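Local coordinates for ferritin like protein (PDB 3HL1) that is of unknown function but has a helical ferritin-like fold and probably binds metal, at residues Met118-Pro124 against His233-Asp238; Glu125-Glu131 against Ser143-Asp149. All coordinates share one frame; numbering follows the deposited sequence.

Contact 1 (Met118-Pro124 against His233-Asp238); sequences MCLIEYP and HFQRFD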
# COMPACT_ATOMS: atom_id res chain seq x y z
N MSE A 118 2.40 10.94 -3.50
CA MSE A 118 1.33 10.46 -2.60
C MSE A 118 -0.08 10.82 -3.10
O MSE A 118 -0.98 9.96 -3.08
CB MSE A 118 1.60 10.94 -1.18
CG MSE A 118 2.85 10.29 -0.67
SE MSE A 118 3.39 11.00 1.04
CE MSE A 118 2.24 10.22 2.02
N CYS A 119 -0.21 12.02 -3.67
CA CYS A 119 -1.46 12.48 -4.28
C CYS A 119 -1.79 11.65 -5.53
O CYS A 119 -2.93 11.22 -5.73
CB CYS A 119 -1.42 13.97 -4.65
SG CYS A 119 -1.45 15.10 -3.23
N LEU A 120 -0.78 11.39 -6.33
CA LEU A 120 -0.90 10.54 -7.53
C LEU A 120 -1.32 9.11 -7.20
O LEU A 120 -2.22 8.56 -7.83
CB LEU A 120 0.43 10.53 -8.27
CG LEU A 120 0.73 11.73 -9.14
CD1 LEU A 120 2.19 11.74 -9.50
CD2 LEU A 120 -0.13 11.66 -10.39
N ILE A 121 -0.68 8.52 -6.21
CA ILE A 121 -1.00 7.13 -5.82
C ILE A 121 -2.47 7.00 -5.47
O ILE A 121 -3.10 6.02 -5.83
CB ILE A 121 -0.15 6.67 -4.63
CG1 ILE A 121 1.28 6.41 -5.06
CG2 ILE A 121 -0.69 5.39 -4.00
CD1 ILE A 121 2.26 6.57 -3.86
N GLU A 122 -2.98 7.96 -4.72
CA GLU A 122 -4.35 7.94 -4.25
C GLU A 122 -5.33 8.68 -5.17
O GLU A 122 -6.47 8.93 -4.78
CB GLU A 122 -4.42 8.56 -2.84
CG GLU A 122 -3.47 7.94 -1.78
CD GLU A 122 -3.94 6.60 -1.20
OE1 GLU A 122 -4.98 6.02 -1.67
OE2 GLU A 122 -3.27 6.11 -0.26
N TYR A 123 -4.90 9.02 -6.37
CA TYR A 123 -5.71 9.76 -7.32
C TYR A 123 -7.04 9.05 -7.56
O TYR A 123 -7.04 7.84 -7.90
CB TYR A 123 -4.97 9.89 -8.65
CG TYR A 123 -5.57 10.88 -9.60
CD1 TYR A 123 -5.65 12.24 -9.27
CD2 TYR A 123 -6.01 10.48 -10.86
CE1 TYR A 123 -6.17 13.14 -10.16
CE2 TYR A 123 -6.52 11.39 -11.75
CZ TYR A 123 -6.60 12.72 -11.37
OH TYR A 123 -7.06 13.65 -12.24
N PRO A 124 -8.18 9.76 -7.39
CA PRO A 124 -9.50 9.12 -7.46
C PRO A 124 -9.89 8.67 -8.87
O PRO A 124 -9.67 9.35 -9.85
CB PRO A 124 -10.46 10.23 -6.98
CG PRO A 124 -9.61 11.18 -6.25
CD PRO A 124 -8.33 11.18 -7.01
N HIS A 233 -7.44 9.27 1.82
CA HIS A 233 -6.00 9.51 1.68
C HIS A 233 -5.71 10.63 0.65
O HIS A 233 -4.87 11.53 0.85
CB HIS A 233 -5.28 8.23 1.26
CG HIS A 233 -5.27 7.15 2.31
ND1 HIS A 233 -4.58 5.96 2.15
CD2 HIS A 233 -5.88 7.08 3.52
CE1 HIS A 233 -4.75 5.21 3.22
NE2 HIS A 233 -5.57 5.85 4.06
N PHE A 234 -6.44 10.58 -0.47
CA PHE A 234 -6.23 11.59 -1.51
C PHE A 234 -6.43 12.99 -0.92
O PHE A 234 -5.55 13.85 -1.00
CB PHE A 234 -7.16 11.40 -2.70
CG PHE A 234 -6.91 12.41 -3.77
CD1 PHE A 234 -5.71 12.39 -4.49
CD2 PHE A 234 -7.82 13.42 -4.04
CE1 PHE A 234 -5.44 13.34 -5.46
CE2 PHE A 234 -7.54 14.35 -5.01
CZ PHE A 234 -6.35 14.31 -5.72
N GLN A 235 -7.58 13.19 -0.30
CA GLN A 235 -7.89 14.50 0.28
C GLN A 235 -6.85 14.92 1.33
O GLN A 235 -6.34 16.04 1.29
CB GLN A 235 -9.31 14.47 0.83
CG GLN A 235 -10.39 14.65 -0.27
CD GLN A 235 -11.00 13.33 -0.82
OE1 GLN A 235 -10.29 12.39 -1.20
NE2 GLN A 235 -12.34 13.29 -0.89
N ARG A 236 -6.50 14.02 2.24
CA ARG A 236 -5.44 14.25 3.23
C ARG A 236 -4.15 14.78 2.62
O ARG A 236 -3.56 15.74 3.10
CB ARG A 236 -5.05 12.92 3.91
CG ARG A 236 -6.01 12.33 4.90
CD ARG A 236 -5.41 11.00 5.34
NE ARG A 236 -6.37 10.15 6.02
CZ ARG A 236 -6.40 9.93 7.33
NH1 ARG A 236 -5.49 10.46 8.14
NH2 ARG A 236 -7.34 9.15 7.82
N PHE A 237 -3.69 14.08 1.57
CA PHE A 237 -2.42 14.38 0.92
C PHE A 237 -2.49 15.65 0.09
O PHE A 237 -1.53 16.39 0.07
CB PHE A 237 -1.92 13.18 0.07
CG PHE A 237 -1.71 11.88 0.89
CD1 PHE A 237 -1.46 11.91 2.26
CD2 PHE A 237 -1.76 10.62 0.25
CE1 PHE A 237 -1.28 10.72 2.98
CE2 PHE A 237 -1.60 9.45 0.96
CZ PHE A 237 -1.35 9.49 2.32
N ASP A 238 -3.62 15.90 -0.56
CA ASP A 238 -3.82 17.16 -1.27
C ASP A 238 -3.82 18.33 -0.28
O ASP A 238 -3.31 19.40 -0.56
CB ASP A 238 -5.11 17.08 -2.08
CG ASP A 238 -5.29 18.27 -3.02
OD1 ASP A 238 -4.36 18.57 -3.81
OD2 ASP A 238 -6.36 18.89 -2.94
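M118, present as selenomethionine, meets F237 twice: CB packs beside the ring rim and the terminal CE sits over one face, 3.8 Å from the centroid of the F237 ring. The bend at chi3 (76°) folds CE back onto the ring, a CH-pi contact suited to the long, flexible side chain. SE stands farther above the same ring, a distant Met-aromatic contact. Next in sequence, C119 is small enough to slip its SG against the F237 backbone, 3.5 Å from F237 C, while its carbonyl O lies at the edge of the F234 ring, 3.3 Å from CD1. E122, the first residue beyond the helix, carries the polar link, a buried His-carboxylate hydrogen bond: H233 ND1 donates to E122 OE2 at 2.7 Å. The acceptor lies in the imidazole plane, but the donor comes from above the carboxylate, 56° out of its plane, the two flat groups being nearly perpendicular. The kink at chi2 (-78°) turns this carboxylate toward the histidine, and E122 CG rests 3.6 Å from F237 CE2. Y123 then turns its edge toward the face of F234, centroids 6.0 Å apart. P124 finishes the segment with its rigid ring against F234, where CD lies 3.6 Å from the centroid, almost on the ring normal. E122 OE1 bonds an unidentified ligand. In this ferritin-like helical fold, helices 8-35 and 42-67 flank the junction of helices 112-121 and 233-242: Y29 OH also hydrogen-bonds to E122 OE2, its ring meeting F237 edge-to-face, while Q53 takes H233 NE2.

Contact 2 (Glu125-Glu131 against Ser143-Asp149); sequences EWRTQRE and SIGEFYD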
# COMPACT_ATOMS: atom_id res chain seq x y z
N GLU A 125 -10.48 7.51 -8.95
CA GLU A 125 -10.87 6.95 -10.24
C GLU A 125 -11.77 7.88 -11.04
O GLU A 125 -11.68 7.94 -12.27
CB GLU A 125 -11.62 5.66 -10.00
CG GLU A 125 -11.84 4.86 -11.25
CD GLU A 125 -12.66 3.58 -11.03
OE1 GLU A 125 -13.10 3.27 -9.88
OE2 GLU A 125 -12.84 2.89 -12.07
N TRP A 126 -12.69 8.56 -10.36
CA TRP A 126 -13.63 9.43 -11.08
C TRP A 126 -12.96 10.59 -11.85
O TRP A 126 -13.49 11.06 -12.86
CB TRP A 126 -14.75 9.95 -10.17
CG TRP A 126 -14.33 10.94 -9.16
CD1 TRP A 126 -13.95 10.68 -7.87
CD2 TRP A 126 -14.31 12.36 -9.31
NE1 TRP A 126 -13.68 11.85 -7.21
CE2 TRP A 126 -13.89 12.90 -8.07
CE3 TRP A 126 -14.60 13.24 -10.37
CZ2 TRP A 126 -13.75 14.28 -7.86
CZ3 TRP A 126 -14.46 14.63 -10.16
CH2 TRP A 126 -14.04 15.13 -8.91
N ARG A 127 -11.82 11.05 -11.38
CA ARG A 127 -11.07 12.10 -12.08
C ARG A 127 -10.32 11.60 -13.33
O ARG A 127 -9.95 12.39 -14.18
CB ARG A 127 -10.11 12.74 -11.09
CG ARG A 127 -10.90 13.40 -9.99
CD ARG A 127 -10.08 13.67 -8.82
NE ARG A 127 -9.39 14.94 -8.92
CZ ARG A 127 -9.71 16.04 -8.27
NH1 ARG A 127 -8.94 17.11 -8.43
NH2 ARG A 127 -10.77 16.09 -7.45
N THR A 128 -10.11 10.29 -13.45
CA THR A 128 -9.35 9.72 -14.58
C THR A 128 -10.11 9.83 -15.92
O THR A 128 -9.52 9.77 -17.00
CB THR A 128 -8.99 8.24 -14.31
OG1 THR A 128 -10.18 7.42 -14.23
CG2 THR A 128 -8.17 8.14 -13.04
N GLN A 129 -11.42 9.98 -15.83
CA GLN A 129 -12.29 10.02 -17.01
C GLN A 129 -12.04 8.82 -17.92
O GLN A 129 -11.80 8.97 -19.11
CB GLN A 129 -12.10 11.30 -17.79
CG GLN A 129 -12.36 12.55 -17.00
CD GLN A 129 -12.57 13.73 -17.91
OE1 GLN A 129 -13.59 13.80 -18.60
NE2 GLN A 129 -11.61 14.65 -17.94
N ARG A 130 -12.02 7.62 -17.35
CA ARG A 130 -11.95 6.45 -18.20
C ARG A 130 -12.88 5.37 -17.76
O ARG A 130 -13.23 5.25 -16.59
CB ARG A 130 -10.52 5.93 -18.37
CG ARG A 130 -9.79 5.47 -17.16
CD ARG A 130 -8.40 5.02 -17.56
NE ARG A 130 -8.23 3.56 -17.70
CZ ARG A 130 -7.90 2.90 -18.81
NH1 ARG A 130 -7.73 3.50 -19.98
NH2 ARG A 130 -7.75 1.59 -18.75
N GLU A 131 -13.34 4.62 -18.75
CA GLU A 131 -14.07 3.39 -18.52
C GLU A 131 -13.07 2.34 -17.99
O GLU A 131 -12.03 2.14 -18.61
CB GLU A 131 -14.72 2.91 -19.83
CG GLU A 131 -16.10 3.52 -20.07
CD GLU A 131 -17.08 3.09 -19.00
OE1 GLU A 131 -17.23 1.87 -18.79
OE2 GLU A 131 -17.69 3.96 -18.36
N SER A 143 -5.78 4.22 -11.99
CA SER A 143 -5.98 4.54 -10.57
C SER A 143 -6.13 3.24 -9.78
O SER A 143 -6.42 2.21 -10.36
CB SER A 143 -7.28 5.34 -10.38
OG SER A 143 -8.44 4.63 -10.85
N ILE A 144 -6.01 3.33 -8.46
CA ILE A 144 -6.20 2.20 -7.59
C ILE A 144 -7.64 1.76 -7.63
O ILE A 144 -7.93 0.57 -7.66
CB ILE A 144 -5.79 2.52 -6.12
CG1 ILE A 144 -4.28 2.72 -6.07
CG2 ILE A 144 -6.24 1.41 -5.21
CD1 ILE A 144 -3.76 3.13 -4.66
N GLY A 145 -8.55 2.72 -7.68
CA GLY A 145 -9.95 2.47 -7.76
C GLY A 145 -10.32 1.66 -8.96
O GLY A 145 -11.18 0.76 -8.86
N GLU A 146 -9.70 1.96 -10.10
CA GLU A 146 -9.97 1.18 -11.31
C GLU A 146 -9.48 -0.26 -11.17
O GLU A 146 -10.11 -1.24 -11.63
CB GLU A 146 -9.29 1.81 -12.53
CG GLU A 146 -9.67 1.09 -13.84
CD GLU A 146 -8.83 1.49 -15.06
OE1 GLU A 146 -8.13 2.52 -15.01
OE2 GLU A 146 -8.89 0.75 -16.09
N PHE A 147 -8.30 -0.41 -10.61
CA PHE A 147 -7.76 -1.75 -10.30
C PHE A 147 -8.82 -2.54 -9.49
O PHE A 147 -9.18 -3.68 -9.83
CB PHE A 147 -6.46 -1.62 -9.49
CG PHE A 147 -5.63 -2.93 -9.40
CD1 PHE A 147 -6.22 -4.16 -9.21
CD2 PHE A 147 -4.26 -2.88 -9.51
CE1 PHE A 147 -5.46 -5.32 -9.15
CE2 PHE A 147 -3.51 -4.05 -9.46
CZ PHE A 147 -4.13 -5.26 -9.30
N TYR A 148 -9.33 -1.95 -8.40
CA TYR A 148 -10.36 -2.61 -7.61
C TYR A 148 -11.68 -2.84 -8.31
O TYR A 148 -12.33 -3.84 -8.02
CB TYR A 148 -10.54 -1.98 -6.23
CG TYR A 148 -9.38 -2.30 -5.31
CD1 TYR A 148 -9.18 -3.62 -4.86
CD2 TYR A 148 -8.46 -1.35 -4.93
CE1 TYR A 148 -8.10 -3.93 -4.04
CE2 TYR A 148 -7.38 -1.67 -4.08
CZ TYR A 148 -7.22 -2.97 -3.66
OH TYR A 148 -6.17 -3.31 -2.88
N ASP A 149 -12.08 -1.94 -9.22
CA ASP A 149 -13.22 -2.21 -10.08
C ASP A 149 -13.10 -3.51 -10.90
O ASP A 149 -14.09 -4.27 -11.02
CB ASP A 149 -13.36 -1.09 -11.10
CG ASP A 149 -14.11 0.10 -10.59
OD1 ASP A 149 -14.62 0.10 -9.45
OD2 ASP A 149 -14.21 1.04 -11.39
O HOH W 1 -8.75 4.97 -13.43
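R130 and E146 form the charged core of this contact, a side-on salt bridge in which two guanidinium nitrogens each take one carboxylate oxygen. NE reaches E146 OE1 at 2.9 Å, and NH2 meets the syn lone pair of E146 OE2 at 3.0 Å. Both oxygens lie near the guanidinium plane, although the carboxylate is turned 42° against it, and NE adds a weak bond to OE2. Arginine suits the place because its planar, multiply donating head can hold both oxygens at once and fix the rotation of the acid. E146 reaches across from the helix with CG anti to the backbone N (chi1 -174°) and the rest of the chain extended. Beside this pair, E125 runs its aliphatic part past S143, CG lying 3.4 Å from S143 OG. The modelled approach of its carboxylate to D149 is too short to be trusted; D149 OD1 pairs with R152. G145, lacking a CB, lets the CB of E125 come close to the helix, the two CA atoms being 5.2 Å apart.

In the next shell, a water joins the segments: it donates to T128 OG1 at 2.9 Å and to E146 OE1 at 3.0 Å, and lies 2.6 Å from S143 OG. T128 OG1 in turn donates to E125 O on a lone pair, in the carbonyl plane, so the short turn is braced by its own hydroxyl. Backbone N atoms of G142 and D133 give E146 further bonds, one to each oxygen. S143 is the N-cap of helix 144-157: its OG accepts from E146 N at 3.0 Å, the classic serine N-cap by which a short hydroxyl side chain satisfies an amide at the start of a helix.

Overall arrangement
The two contacts are neighbours in the helical fold, their centres about 13 Å apart, and both belong to the ferritin-like part of the chain. Contact 2 lies, in sequence, between the two halves of contact 1: 118-124 leads straight into 125-131, then 143-149 follows, and 233-238 comes much later. The first pair is buried and joins helices 112-121 and 233-242, whereas the second is partly buried and joins a loop to the start of helix 144-157. They touch directly, with I121 O 3.2 Å from I144 CD1 and Y123 CD2 3.9 Å from T128 CG2, so the chain leaving helix 112-121 packs against helix 233-242 and then against the start of helix 144-157.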